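Local coordinates for protein VP5 (Halorubrum pleomorphic virus 6, PDB 6QGL) that probably serves as the viral envelope protein that mediates fusion with the membrane of its archaeal host cell, at residues A99-S102 and A103-A107; M239-V242 and F243-R247. All coordinates share one frame; numbering follows the deposited sequence.

In the fold
Contacts 1 and 2 each lie within a single helix, and the two helices are neighbours in the long bundle of the N-terminal part of this envelope protein. Contact 1 comes first along the chain, close to the start of helix 97-140; contact 2 falls in the middle of helix 229-257. Their centres are about 16 Å apart, on the same side of the chain's centre. The two helices run antiparallel, so the last residue of contact 2, Arg247, comes back alongside Asn105 of contact 1. Helix 73-92 packs against both. Each contact is an i to i+4 arrangement within its own helix, and some of its side chains, such as Val100, Ala104, Phe243 and Val246, meet the neighbouring helices.

Contact 1 (A99-S102 and A103-A107); sequences AVLS and AANSA
Ser106 gives both its backbone N and its hydroxyl to the carbonyl of Ser102, one turn earlier. Ser106 OG lies beside its own backbone N (chi1 -69°), which tips the hydroxyl back toward the preceding turn; OG donates to Ser102 O at 2.8 Å. Ser106 N reaches the same Ser102 O at 2.9 Å, with an N-H...O angle of 141°. The two donors come from opposite faces of the carbonyl plane, so this one oxygen is gripped twice. Ser106 thus follows the familiar way in which a serine within an alpha-helix, here helix 97-140, folds its hydroxyl onto the i-4 carbonyl, in addition to regular helix bonds such as Asn105 N to Leu101 O at 2.8 Å. Ser102, by contrast, holds its OG anti to the backbone N (chi1 -166°). Asn105 also leans back along the helix: Asn105 ND2 comes to 2.8 Å from Leu101 O, and Leu101 CB meets Asn105 ND2 at 3.9 Å. Ala104 CB rests 3.7 Å from Val100 O. The methyl of Ala104 touches Ile250 of helix 229-257, while Val100 fits between that helix, at Val254, and helix 73-92, at Ala87 and Leu91.

Contact 2 (M239-V242 and F243-R247); sequences MDTV and FQNVR
Met239 and Phe243, one turn apart, lie side by side and point the same way, and the phenylalanine illustrates how an aromatic ring settles against the preceding turn. Phe243 CB starts 3.7 Å from Val242 C, in the residue just before it. CG is placed beside the backbone N (chi1 -68°), which brings the ring back over the earlier turn, with Phe243 CG 3.8 Å from Met239 O. Further out, Phe243 CD2 is the ring atom nearest to that same Met239 O, at 3.1 Å, and the oxygen approaches the ring obliquely. Beyond CD2, Phe243 CE2 leaves the backbone and meets an aliphatic carbon, Met239 CG, at 3.8 Å, an apolar contact; the methionine chain then bends at its third torsion. The ring also touches Val75 and Glu112, on two other helices. Phe243 N bonds to Met239 O at 3.1 Å and nearly straight (169°), so one carbonyl both takes the helix bond and lies against Phe243 CD2.

A second i to i+4 pair, Thr241 and Asn245, also lies side by side, pointing the same way, and here Thr241 CG2 touches Asn245 ND2 at 3.7 Å. Thr241 O accepts from Asn245 N at 2.9 Å and, weakly, from Gln244 N. The polar ends find other partners: Thr241 OG1 bonds to Thr237 O, and Asn245 ND2 to Glu76 OE2 of helix 73-92.

Within the helical bundle, helix 229-257 packs against helices 97-140 and 73-92, and Phe243 and Val246 each touch both. Met239 meets Phe119 of helix 97-140, where Asp240 forms a salt bridge with Arg116 and Arg247 with Asp109 and Glu112; Val246 bridges from Ile108 to Ala79 of helix 73-92.

Contact 1 (A99-S102 and A103-A107)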
ATOM      1  N   ALA A  99      14.654 -19.729 -30.052  1.00 68.52           N
ATOM      2  CA  ALA A  99      14.162 -20.617 -28.997  1.00 68.92           C
ATOM      3  C   ALA A  99      14.584 -20.129 -27.608  1.00 71.72           C
ATOM      4  O   ALA A  99      13.803 -20.251 -26.661  1.00 71.11           O
ATOM      5  CB  ALA A  99      14.659 -22.035 -29.230  1.00 71.63           C
ATOM      6  N   VAL A 100      15.805 -19.563 -27.494  1.00 67.82           N
ATOM      7  CA  VAL A 100      16.349 -19.012 -26.246  1.00 66.60           C
ATOM      8  C   VAL A 100      15.498 -17.806 -25.832  1.00 69.32           C
ATOM      9  O   VAL A 100      15.010 -17.772 -24.700  1.00 68.46           O
ATOM     10  CB  VAL A 100      17.866 -18.670 -26.358  1.00 70.15           C
ATOM     11  CG1 VAL A 100      18.368 -17.914 -25.128  1.00 68.96           C
ATOM     12  CG2 VAL A 100      18.700 -19.934 -26.585  1.00 71.40           C
ATOM     13  N   LEU A 101      15.273 -16.861 -26.773  1.00 65.89           N
ATOM     14  CA  LEU A 101      14.461 -15.659 -26.566  1.00 64.92           C
ATOM     15  C   LEU A 101      12.998 -16.001 -26.325  1.00 68.56           C
ATOM     16  O   LEU A 101      12.340 -15.311 -25.551  1.00 67.28           O
ATOM     17  CB  LEU A 101      14.599 -14.682 -27.745  1.00 65.07           C
ATOM     18  CG  LEU A 101      15.949 -13.962 -27.849  1.00 70.22           C
ATOM     19  CD1 LEU A 101      16.280 -13.603 -29.293  1.00 71.09           C
ATOM     20  CD2 LEU A 101      15.973 -12.718 -26.982  1.00 72.38           C
ATOM     21  N   SER A 102      12.504 -17.079 -26.969  1.00 66.14           N
ATOM     22  CA  SER A 102      11.133 -17.566 -26.828  1.00 66.37           C
ATOM     23  C   SER A 102      10.864 -17.985 -25.382  1.00 69.08           C
ATOM     24  O   SER A 102       9.846 -17.587 -24.823  1.00 68.29           O
ATOM     25  CB  SER A 102      10.873 -18.733 -27.778  1.00 72.26           C
ATOM     26  OG  SER A 102       9.489 -19.013 -27.895  1.00 82.89           O
ATOM     27  N   ALA A 103      11.796 -18.750 -24.768  1.00 65.30           N
ATOM     28  CA  ALA A 103      11.671 -19.206 -23.381  1.00 64.73           C
ATOM     29  C   ALA A 103      11.743 -18.039 -22.400  1.00 66.22           C
ATOM     30  O   ALA A 103      10.958 -17.999 -21.453  1.00 65.78           O
ATOM     31  CB  ALA A 103      12.742 -20.227 -23.061  1.00 66.52           C
ATOM     32  N   ALA A 104      12.659 -17.081 -22.648  1.00 61.10           N
ATOM     33  CA  ALA A 104      12.847 -15.890 -21.820  1.00 59.19           C
ATOM     34  C   ALA A 104      11.636 -14.968 -21.879  1.00 60.98           C
ATOM     35  O   ALA A 104      11.169 -14.523 -20.832  1.00 59.95           O
ATOM     36  CB  ALA A 104      14.093 -15.143 -22.253  1.00 59.42           C
ATOM     37  N   ASN A 105      11.114 -14.702 -23.094  1.00 56.83           N
ATOM     38  CA  ASN A 105       9.953 -13.833 -23.277  1.00 55.62           C
ATOM     39  C   ASN A 105       8.658 -14.476 -22.819  1.00 59.72           C
ATOM     40  O   ASN A 105       7.754 -13.744 -22.416  1.00 58.78           O
ATOM     41  CB  ASN A 105       9.850 -13.310 -24.704  1.00 56.16           C
ATOM     42  CG  ASN A 105      10.956 -12.363 -25.091  1.00 72.94           C
ATOM     43  OD1 ASN A 105      11.236 -11.362 -24.413  1.00 67.24           O
ATOM     44  ND2 ASN A 105      11.591 -12.652 -26.211  1.00 63.26           N
ATOM     45  N   SER A 106       8.570 -15.830 -22.830  1.00 57.54           N
ATOM     46  CA  SER A 106       7.389 -16.541 -22.326  1.00 58.16           C
ATOM     47  C   SER A 106       7.317 -16.368 -20.810  1.00 62.07           C
ATOM     48  O   SER A 106       6.221 -16.273 -20.260  1.00 61.76           O
ATOM     49  CB  SER A 106       7.425 -18.018 -22.692  1.00 63.30           C
ATOM     50  OG  SER A 106       7.250 -18.198 -24.088  1.00 71.46           O
ATOM     51  N   ALA A 107       8.488 -16.289 -20.142  1.00 58.81           N
ATOM     52  CA  ALA A 107       8.588 -16.053 -18.704  1.00 58.53           C
ATOM     53  C   ALA A 107       8.134 -14.624 -18.391  1.00 61.16           C
ATOM     54  O   ALA A 107       7.337 -14.443 -17.469  1.00 61.09           O
ATOM     55  CB  ALA A 107      10.012 -16.278 -18.229  1.00 59.56           C
TER

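Contact 2 (M239-V242 and F243-R247)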
ATOM      1  N   MET A 239       5.050   0.859 -15.175  1.00 59.27           N
ATOM      2  CA  MET A 239       4.914  -0.567 -15.475  1.00 59.19           C
ATOM      3  C   MET A 239       5.344  -0.828 -16.919  1.00 62.96           C
ATOM      4  O   MET A 239       6.085  -1.781 -17.165  1.00 62.88           O
ATOM      5  CB  MET A 239       3.461  -1.004 -15.267  1.00 61.34           C
ATOM      6  CG  MET A 239       3.302  -2.407 -14.759  1.00 65.45           C
ATOM      7  SD  MET A 239       1.585  -2.695 -14.239  1.00 69.72           S
ATOM      8  CE  MET A 239       1.651  -2.123 -12.593  1.00 66.79           C
ATOM      9  N   ASP A 240       4.917   0.045 -17.865  1.00 59.42           N
ATOM     10  CA  ASP A 240       5.279  -0.050 -19.284  1.00 59.33           C
ATOM     11  C   ASP A 240       6.787   0.092 -19.450  1.00 63.62           C
ATOM     12  O   ASP A 240       7.386  -0.705 -20.174  1.00 63.74           O
ATOM     13  CB  ASP A 240       4.553   1.024 -20.125  1.00 61.50           C
ATOM     14  CG  ASP A 240       3.059   0.845 -20.284  1.00 69.17           C
ATOM     15  OD1 ASP A 240       2.560  -0.252 -19.998  1.00 68.79           O
ATOM     16  OD2 ASP A 240       2.390   1.807 -20.706  1.00 74.63           O
ATOM     17  N   THR A 241       7.393   1.082 -18.751  1.00 60.09           N
ATOM     18  CA  THR A 241       8.828   1.357 -18.772  1.00 60.29           C
ATOM     19  C   THR A 241       9.610   0.119 -18.335  1.00 63.72           C
ATOM     20  O   THR A 241      10.510  -0.318 -19.050  1.00 63.74           O
ATOM     21  CB  THR A 241       9.154   2.594 -17.896  1.00 66.20           C
ATOM     22  OG1 THR A 241       8.374   3.707 -18.334  1.00 64.44           O
ATOM     23  CG2 THR A 241      10.630   2.964 -17.923  1.00 64.18           C
ATOM     24  N   VAL A 242       9.239  -0.442 -17.178  1.00 59.73           N
ATOM     25  CA  VAL A 242       9.849  -1.611 -16.556  1.00 59.35           C
ATOM     26  C   VAL A 242       9.831  -2.826 -17.491  1.00 62.71           C
ATOM     27  O   VAL A 242      10.893  -3.388 -17.735  1.00 62.97           O
ATOM     28  CB  VAL A 242       9.207  -1.877 -15.165  1.00 63.09           C
ATOM     29  CG1 VAL A 242       9.426  -3.309 -14.686  1.00 63.05           C
ATOM     30  CG2 VAL A 242       9.727  -0.881 -14.136  1.00 63.51           C
ATOM     31  N   PHE A 243       8.666  -3.192 -18.057  1.00 58.41           N
ATOM     32  CA  PHE A 243       8.594  -4.356 -18.941  1.00 57.98           C
ATOM     33  C   PHE A 243       9.203  -4.120 -20.337  1.00 62.25           C
ATOM     34  O   PHE A 243       9.623  -5.088 -20.980  1.00 62.41           O
ATOM     35  CB  PHE A 243       7.173  -4.902 -19.020  1.00 59.27           C
ATOM     36  CG  PHE A 243       6.700  -5.509 -17.718  1.00 60.37           C
ATOM     37  CD1 PHE A 243       7.263  -6.687 -17.231  1.00 63.43           C
ATOM     38  CD2 PHE A 243       5.699  -4.901 -16.974  1.00 62.04           C
ATOM     39  CE1 PHE A 243       6.824  -7.242 -16.024  1.00 64.48           C
ATOM     40  CE2 PHE A 243       5.255  -5.463 -15.773  1.00 64.88           C
ATOM     41  CZ  PHE A 243       5.821  -6.625 -15.304  1.00 63.42           C
ATOM     42  N   GLN A 244       9.320  -2.847 -20.770  1.00 59.01           N
ATOM     43  CA  GLN A 244       9.982  -2.523 -22.034  1.00 59.41           C
ATOM     44  C   GLN A 244      11.486  -2.731 -21.844  1.00 63.70           C
ATOM     45  O   GLN A 244      12.127  -3.368 -22.682  1.00 63.68           O
ATOM     46  CB  GLN A 244       9.673  -1.078 -22.483  1.00 61.22           C
ATOM     47  CG  GLN A 244      10.308  -0.714 -23.837  1.00 77.93           C
ATOM     48  CD  GLN A 244       9.689   0.468 -24.542  1.00 96.92           C
ATOM     49  OE1 GLN A 244       8.796   1.159 -24.026  1.00 92.69           O
ATOM     50  NE2 GLN A 244      10.165   0.730 -25.752  1.00 89.42           N
ATOM     51  N   ASN A 245      12.024  -2.230 -20.705  1.00 60.58           N
ATOM     52  CA  ASN A 245      13.429  -2.346 -20.321  1.00 61.11           C
ATOM     53  C   ASN A 245      13.871  -3.801 -20.175  1.00 64.86           C
ATOM     54  O   ASN A 245      14.988  -4.116 -20.568  1.00 64.79           O
ATOM     55  CB  ASN A 245      13.720  -1.567 -19.032  1.00 62.87           C
ATOM     56  CG  ASN A 245      13.628  -0.058 -19.137  1.00 83.29           C
ATOM     57  OD1 ASN A 245      13.653   0.542 -20.220  1.00 77.29           O
ATOM     58  ND2 ASN A 245      13.517   0.596 -17.992  1.00 74.03           N
ATOM     59  N   VAL A 246      12.999  -4.679 -19.621  1.00 61.27           N
ATOM     60  CA  VAL A 246      13.280  -6.110 -19.430  1.00 61.41           C
ATOM     61  C   VAL A 246      13.400  -6.808 -20.784  1.00 65.44           C
ATOM     62  O   VAL A 246      14.385  -7.503 -21.012  1.00 65.52           O
ATOM     63  CB  VAL A 246      12.257  -6.822 -18.497  1.00 65.35           C
ATOM     64  CG1 VAL A 246      12.524  -8.318 -18.412  1.00 65.72           C
ATOM     65  CG2 VAL A 246      12.271  -6.219 -17.106  1.00 65.36           C
ATOM     66  N   ARG A 247      12.412  -6.606 -21.674  1.00 61.59           N
ATOM     67  CA  ARG A 247      12.382  -7.221 -23.001  1.00 61.68           C
ATOM     68  C   ARG A 247      13.527  -6.777 -23.898  1.00 65.60           C
ATOM     69  O   ARG A 247      14.135  -7.614 -24.569  1.00 65.59           O
ATOM     70  CB  ARG A 247      11.037  -6.974 -23.683  1.00 62.25           C
ATOM     71  CG  ARG A 247       9.926  -7.763 -23.061  1.00 72.33           C
ATOM     72  CD  ARG A 247       8.891  -8.136 -24.099  1.00 81.60           C
ATOM     73  NE  ARG A 247       8.039  -9.189 -23.570  1.00 86.72           N
ATOM     74  CZ  ARG A 247       6.946  -8.940 -22.872  1.00 95.58           C
ATOM     75  NH1 ARG A 247       6.558  -7.693 -22.657  1.00 80.04           N
ATOM     76  NH2 ARG A 247       6.276  -9.921 -22.315  1.00 81.29           N
TER